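Local coordinates for epidermin biosynthesis protein EpiD (PDB 3QJG) that probably carries out, with bound flavin mononucleotide, the oxidative decarboxylation of the C-terminal cysteine of the epidermin precursor peptide, at residues Ala85-Ile97 / Val128-Gly140. Residues are numbered along the deposited sequence; the frame is centred on the assembly and turned at random.
Sequences ATSNTINKIANGI and VTQNNIRLLKDYG. With FMN (flavin mononucleotide), chain M.
Asn132 ND2 donates to Asn91 OD1 over 2.9 Å, and the two side chains meet at about a right angle. The bond is nearly straight at its hydrogen and lies in the amide plane of Asn132, yet the donor stands above the carbonyl plane of Asn91, the two amides being turned 54° against each other. With CG set anti to its own carbonyl carbon (chi1 -66°), Asn91 reaches across to helix 128-138, where its ND2 also makes a weak bond, 3.4 Å long, to Thr129 OG1. That ND2 has a further partner in Gly96 O of a neighbouring subunit, while Thr129 OG1 has its main partner in Met123 O. A water accepts from both Asn132 ND2 and Asn95 ND2, and Asn95 ND2 in addition bonds the backbone Asn91 O, one turn back, at 2.7 Å, just before the Schellman motif at Gly96.

On the side of the sheet the contact turns apolar. Leu136 spreads its two methyls along one flank of helix 87-94: CD1 lies 3.9 Å from Ile90 CG2, and CD2 sits between Ile93 CG2, 3.7 Å away, and the Ala94 backbone. Both isoleucines hold CG2 anti to the backbone N, and that of Ile90 also takes Ile133 CD1 at 3.7 Å. Ile90 and Leu136 both rest on Ile115 of strand 113-120.

The helices cross at 53° with their axes 9.1 Å apart. At the N-terminal end of helix 87-94, Thr86 OG1, Asn88 ND2 and Thr89 OG1 all bond FMN O2P, and Ser87 N gives a 2.9 Å bond to flavin O2. This is a Rossmann-like alpha/beta flavoprotein fold, in which parallel strand 79-85 leads through Thr86, the N-cap, into a helix whose start binds the FMN phosphate, with helix 128-138 packed alongside.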
loop_
_atom_site.group_PDB
_atom_site.type_symbol
_atom_site.label_atom_id
_atom_site.label_comp_id
_atom_site.label_asym_id
_atom_site.label_seq_id
_atom_site.Cartn_x
_atom_site.Cartn_y
_atom_site.Cartn_z
ATOM N N ALA A 85 -32.812 11.718 -9.275
ATOM C CA ALA A 85 -33.245 10.543 -8.621
ATOM C C ALA A 85 -33.215 9.461 -9.651
ATOM O O ALA A 85 -33.952 9.570 -10.631
ATOM C CB ALA A 85 -34.710 10.684 -8.075
ATOM N N THR A 86 -32.369 8.446 -9.394
ATOM C CA THR A 86 -32.292 7.244 -10.166
ATOM C C THR A 86 -33.440 6.345 -9.887
ATOM O O THR A 86 -34.043 6.382 -8.780
ATOM C CB THR A 86 -31.032 6.418 -9.829
ATOM O OG1 THR A 86 -30.957 6.173 -8.412
ATOM C CG2 THR A 86 -29.775 7.138 -10.302
ATOM N N SER A 87 -33.713 5.494 -10.871
ATOM C CA SER A 87 -34.640 4.427 -10.673
ATOM C C SER A 87 -34.317 3.523 -9.459
ATOM O O SER A 87 -35.241 3.152 -8.701
ATOM C CB SER A 87 -34.686 3.586 -11.930
ATOM O OG SER A 87 -35.806 2.771 -11.877
ATOM N N ASN A 88 -33.029 3.171 -9.249
ATOM C CA ASN A 88 -32.647 2.344 -8.108
ATOM C C ASN A 88 -33.015 2.939 -6.809
ATOM O O ASN A 88 -33.544 2.216 -5.958
ATOM C CB ASN A 88 -31.117 2.071 -8.132
ATOM C CG ASN A 88 -30.582 1.490 -6.870
ATOM O OD1 ASN A 88 -30.783 0.336 -6.609
ATOM N ND2 ASN A 88 -29.745 2.295 -6.102
ATOM N N THR A 89 -32.599 4.217 -6.574
ATOM C CA THR A 89 -32.945 4.869 -5.366
ATOM C C THR A 89 -34.491 4.956 -5.158
ATOM O O THR A 89 -34.976 4.641 -4.077
ATOM C CB THR A 89 -32.244 6.216 -5.256
ATOM O OG1 THR A 89 -30.837 6.008 -5.032
ATOM C CG2 THR A 89 -32.830 7.073 -4.151
ATOM N N ILE A 90 -35.270 5.266 -6.188
ATOM C CA ILE A 90 -36.739 5.376 -6.030
ATOM C C ILE A 90 -37.321 4.006 -5.554
ATOM O O ILE A 90 -38.143 3.918 -4.598
ATOM C CB ILE A 90 -37.376 5.914 -7.356
ATOM C CG1 ILE A 90 -37.135 7.411 -7.473
ATOM C CG2 ILE A 90 -38.898 5.576 -7.525
ATOM C CD1 ILE A 90 -37.325 7.972 -8.867
ATOM N N ASN A 91 -36.833 2.951 -6.191
ATOM C CA ASN A 91 -37.334 1.614 -5.944
ATOM C C ASN A 91 -36.827 1.048 -4.570
ATOM O O ASN A 91 -37.525 0.263 -3.880
ATOM C CB ASN A 91 -36.964 0.700 -7.086
ATOM C CG ASN A 91 -37.625 1.070 -8.362
ATOM O OD1 ASN A 91 -38.814 1.443 -8.383
ATOM N ND2 ASN A 91 -36.871 1.014 -9.454
ATOM N N LYS A 92 -35.625 1.424 -4.189
ATOM C CA LYS A 92 -35.139 1.089 -2.856
ATOM C C LYS A 92 -36.007 1.835 -1.805
ATOM O O LYS A 92 -36.450 1.229 -0.809
ATOM C CB LYS A 92 -33.662 1.422 -2.671
ATOM C CG LYS A 92 -32.641 0.518 -3.403
ATOM C CD LYS A 92 -31.500 0.133 -2.564
ATOM C CE LYS A 92 -30.288 -0.497 -3.195
ATOM N NZ LYS A 92 -29.030 -0.042 -2.415
ATOM N N ILE A 93 -36.198 3.148 -1.990
ATOM C CA ILE A 93 -37.075 3.894 -1.109
ATOM C C ILE A 93 -38.509 3.338 -1.063
ATOM O O ILE A 93 -39.043 3.183 0.012
ATOM C CB ILE A 93 -37.122 5.361 -1.394
ATOM C CG1 ILE A 93 -35.719 5.990 -1.221
ATOM C CG2 ILE A 93 -38.046 6.011 -0.401
ATOM C CD1 ILE A 93 -35.594 7.318 -1.847
ATOM N N ALA A 94 -39.096 2.995 -2.221
ATOM C CA ALA A 94 -40.444 2.499 -2.224
ATOM C C ALA A 94 -40.484 1.349 -1.238
ATOM O O ALA A 94 -41.481 1.209 -0.556
ATOM C CB ALA A 94 -40.905 2.065 -3.644
ATOM N N ASN A 95 -39.394 0.565 -1.120
ATOM C CA ASN A 95 -39.398 -0.743 -0.368
ATOM C C ASN A 95 -38.742 -0.695 0.993
ATOM O O ASN A 95 -38.581 -1.692 1.653
ATOM C CB ASN A 95 -38.702 -1.798 -1.200
ATOM C CG ASN A 95 -39.528 -2.255 -2.361
ATOM O OD1 ASN A 95 -40.473 -3.037 -2.173
ATOM N ND2 ASN A 95 -39.140 -1.843 -3.584
ATOM N N GLY A 96 -38.339 0.466 1.409
ATOM C CA GLY A 96 -37.776 0.671 2.727
ATOM C C GLY A 96 -36.370 0.192 2.863
ATOM O O GLY A 96 -35.862 0.086 3.989
ATOM N N ILE A 97 -35.693 0.009 1.738
ATOM C CA ILE A 97 -34.323 -0.505 1.668
ATOM C C ILE A 97 -33.466 0.729 1.938
ATOM O O ILE A 97 -33.580 1.715 1.220
ATOM C CB ILE A 97 -34.019 -1.062 0.269
ATOM C CG1 ILE A 97 -35.018 -2.168 -0.105
ATOM C CG2 ILE A 97 -32.598 -1.678 0.173
ATOM C CD1 ILE A 97 -35.490 -2.952 1.035
ATOM N N VAL A 128 -42.460 -1.911 -12.522
ATOM C CA VAL A 128 -42.030 -1.973 -11.164
ATOM C C VAL A 128 -41.819 -0.560 -10.740
ATOM O O VAL A 128 -42.388 -0.154 -9.738
ATOM C CB VAL A 128 -40.768 -2.813 -11.009
ATOM C CG1 VAL A 128 -40.331 -2.793 -9.567
ATOM C CG2 VAL A 128 -41.158 -4.359 -11.486
ATOM N N THR A 129 -41.057 0.206 -11.531
ATOM C CA THR A 129 -40.807 1.608 -11.192
ATOM C C THR A 129 -42.142 2.370 -11.122
ATOM O O THR A 129 -42.368 3.172 -10.226
ATOM C CB THR A 129 -39.844 2.274 -12.173
ATOM O OG1 THR A 129 -38.657 1.496 -12.253
ATOM C CG2 THR A 129 -39.470 3.703 -11.701
ATOM N N GLN A 130 -43.059 2.071 -12.040
ATOM C CA GLN A 130 -44.356 2.762 -12.012
ATOM C C GLN A 130 -45.171 2.388 -10.793
ATOM O O GLN A 130 -45.950 3.170 -10.340
ATOM C CB GLN A 130 -45.206 2.449 -13.269
ATOM C CG GLN A 130 -44.783 3.152 -14.543
ATOM C CD GLN A 130 -45.406 2.493 -15.766
ATOM O OE1 GLN A 130 -45.898 1.354 -15.696
ATOM N NE2 GLN A 130 -45.404 3.200 -16.886
ATOM N N ASN A 131 -45.078 1.159 -10.311
ATOM C CA ASN A 131 -45.841 0.761 -9.117
ATOM C C ASN A 131 -45.305 1.479 -7.837
ATOM O O ASN A 131 -46.053 1.849 -6.929
ATOM C CB ASN A 131 -45.658 -0.698 -8.872
ATOM C CG ASN A 131 -46.310 -1.543 -9.911
ATOM O OD1 ASN A 131 -47.102 -1.065 -10.714
ATOM N ND2 ASN A 131 -45.995 -2.809 -9.906
ATOM N N ASN A 132 -43.984 1.578 -7.784
ATOM C CA ASN A 132 -43.284 2.199 -6.672
ATOM C C ASN A 132 -43.497 3.677 -6.582
ATOM O O ASN A 132 -43.625 4.214 -5.488
ATOM C CB ASN A 132 -41.796 1.824 -6.731
ATOM C CG ASN A 132 -41.528 0.423 -6.219
ATOM O OD1 ASN A 132 -42.367 -0.140 -5.543
ATOM N ND2 ASN A 132 -40.345 -0.141 -6.520
ATOM N N ILE A 133 -43.481 4.378 -7.708
ATOM C CA ILE A 133 -43.854 5.791 -7.735
ATOM C C ILE A 133 -45.267 6.029 -7.192
ATOM O O ILE A 133 -45.458 6.923 -6.368
ATOM C CB ILE A 133 -43.722 6.377 -9.142
ATOM C CG1 ILE A 133 -42.249 6.585 -9.506
ATOM C CG2 ILE A 133 -44.547 7.697 -9.282
ATOM C CD1 ILE A 133 -41.546 7.865 -8.816
ATOM N N ARG A 134 -46.241 5.182 -7.579
ATOM C CA ARG A 134 -47.619 5.262 -7.094
ATOM C C ARG A 134 -47.753 5.051 -5.594
ATOM O O ARG A 134 -48.508 5.774 -4.934
ATOM C CB ARG A 134 -48.505 4.204 -7.783
ATOM C CG ARG A 134 -48.687 4.373 -9.276
ATOM C CD ARG A 134 -49.828 3.450 -9.778
ATOM N NE ARG A 134 -49.371 2.093 -10.130
ATOM C CZ ARG A 134 -49.044 1.685 -11.366
ATOM N NH1 ARG A 134 -49.102 2.508 -12.423
ATOM N NH2 ARG A 134 -48.654 0.439 -11.553
ATOM N N LEU A 135 -47.040 4.034 -5.080
ATOM C CA LEU A 135 -46.894 3.781 -3.637
ATOM C C LEU A 135 -46.207 4.939 -2.904
ATOM O O LEU A 135 -46.592 5.376 -1.817
ATOM C CB LEU A 135 -46.009 2.561 -3.449
ATOM C CG LEU A 135 -46.498 1.249 -2.888
ATOM C CD1 LEU A 135 -47.704 0.626 -3.634
ATOM C CD2 LEU A 135 -45.262 0.262 -2.794
ATOM N N LEU A 136 -45.144 5.441 -3.470
ATOM C CA LEU A 136 -44.497 6.591 -2.818
ATOM C C LEU A 136 -45.514 7.749 -2.670
ATOM O O LEU A 136 -45.639 8.363 -1.575
ATOM C CB LEU A 136 -43.229 6.964 -3.563
ATOM C CG LEU A 136 -42.016 6.044 -3.329
ATOM C CD1 LEU A 136 -40.845 6.471 -4.292
ATOM C CD2 LEU A 136 -41.483 6.078 -1.836
ATOM N N LYS A 137 -46.307 7.985 -3.716
ATOM C CA LYS A 137 -47.405 9.005 -3.660
ATOM C C LYS A 137 -48.398 8.646 -2.598
ATOM O O LYS A 137 -48.693 9.465 -1.745
ATOM C CB LYS A 137 -48.138 9.166 -4.998
ATOM C CG LYS A 137 -47.249 9.647 -6.131
ATOM C CD LYS A 137 -47.936 9.703 -7.481
ATOM C CE LYS A 137 -47.041 10.393 -8.501
ATOM N NZ LYS A 137 -47.550 10.157 -9.877
ATOM N N ASP A 138 -48.899 7.402 -2.611
ATOM C CA ASP A 138 -49.756 6.919 -1.514
ATOM C C ASP A 138 -49.203 7.276 -0.090
ATOM O O ASP A 138 -49.946 7.610 0.805
ATOM C CB ASP A 138 -49.970 5.403 -1.578
ATOM C CG ASP A 138 -50.801 4.955 -2.761
ATOM O OD1 ASP A 138 -51.282 5.772 -3.576
ATOM O OD2 ASP A 138 -50.968 3.727 -2.891
ATOM N N TYR A 139 -47.908 7.186 0.109
ATOM C CA TYR A 139 -47.342 7.373 1.420
ATOM C C TYR A 139 -46.894 8.767 1.666
ATOM O O TYR A 139 -46.207 9.042 2.658
ATOM C CB TYR A 139 -46.119 6.513 1.603
ATOM C CG TYR A 139 -46.280 5.047 1.333
ATOM C CD1 TYR A 139 -47.369 4.335 1.766
ATOM C CD2 TYR A 139 -45.248 4.365 0.723
ATOM C CE1 TYR A 139 -47.449 2.964 1.522
ATOM C CE2 TYR A 139 -45.307 3.034 0.499
ATOM C CZ TYR A 139 -46.379 2.341 0.900
ATOM O OH TYR A 139 -46.324 1.022 0.626
ATOM N N GLY A 140 -47.218 9.639 0.733
ATOM C CA GLY A 140 -47.110 11.058 0.942
ATOM C C GLY A 140 -45.798 11.638 0.520
ATOM O O GLY A 140 -45.483 12.768 0.937
HETATM N N1 FMN M . -29.480 5.476 -13.564
HETATM C C2 FMN M . -30.629 6.218 -13.468
HETATM O O2 FMN M . -31.603 5.749 -12.891
HETATM N N3 FMN M . -30.708 7.446 -14.041
HETATM C C4 FMN M . -29.652 7.974 -14.718
HETATM O O4 FMN M . -29.822 9.066 -15.205
HETATM C C4A FMN M . -28.470 7.250 -14.848
HETATM N N5 FMN M . -27.367 7.744 -15.515
HETATM C C5A FMN M . -26.219 7.018 -15.554
HETATM C C6 FMN M . -25.130 7.497 -16.270
HETATM C C7 FMN M . -23.964 6.761 -16.314
HETATM C C7M FMN M . -22.745 7.249 -17.041
HETATM C C8 FMN M . -23.906 5.525 -15.659
HETATM C C8M FMN M . -22.681 4.644 -15.716
HETATM C C9 FMN M . -25.004 5.024 -14.993
HETATM C C9A FMN M . -26.174 5.766 -14.932
HETATM N N10 FMN M . -27.287 5.242 -14.275
HETATM C C10 FMN M . -28.411 5.992 -14.236
HETATM C "C1'" FMN M . -27.311 3.904 -13.581
HETATM C "C2'" FMN M . -27.194 4.078 -12.069
HETATM O "O2'" FMN M . -26.065 4.915 -11.751
HETATM C "C3'" FMN M . -27.148 2.710 -11.493
HETATM O "O3'" FMN M . -28.390 2.000 -11.712
HETATM C "C4'" FMN M . -26.814 2.751 -10.002
HETATM O "O4'" FMN M . -26.908 1.454 -9.438
HETATM C "C5'" FMN M . -27.768 3.580 -9.207
HETATM O "O5'" FMN M . -27.195 3.698 -7.918
HETATM P P FMN M . -27.711 4.806 -6.873
HETATM O O1P FMN M . -27.326 4.321 -5.510
HETATM O O2P FMN M . -29.192 4.941 -7.014
HETATM O O3P FMN M . -27.050 6.119 -6.915
HETATM O O HOH W 1 -41.079 -3.050 -5.626
#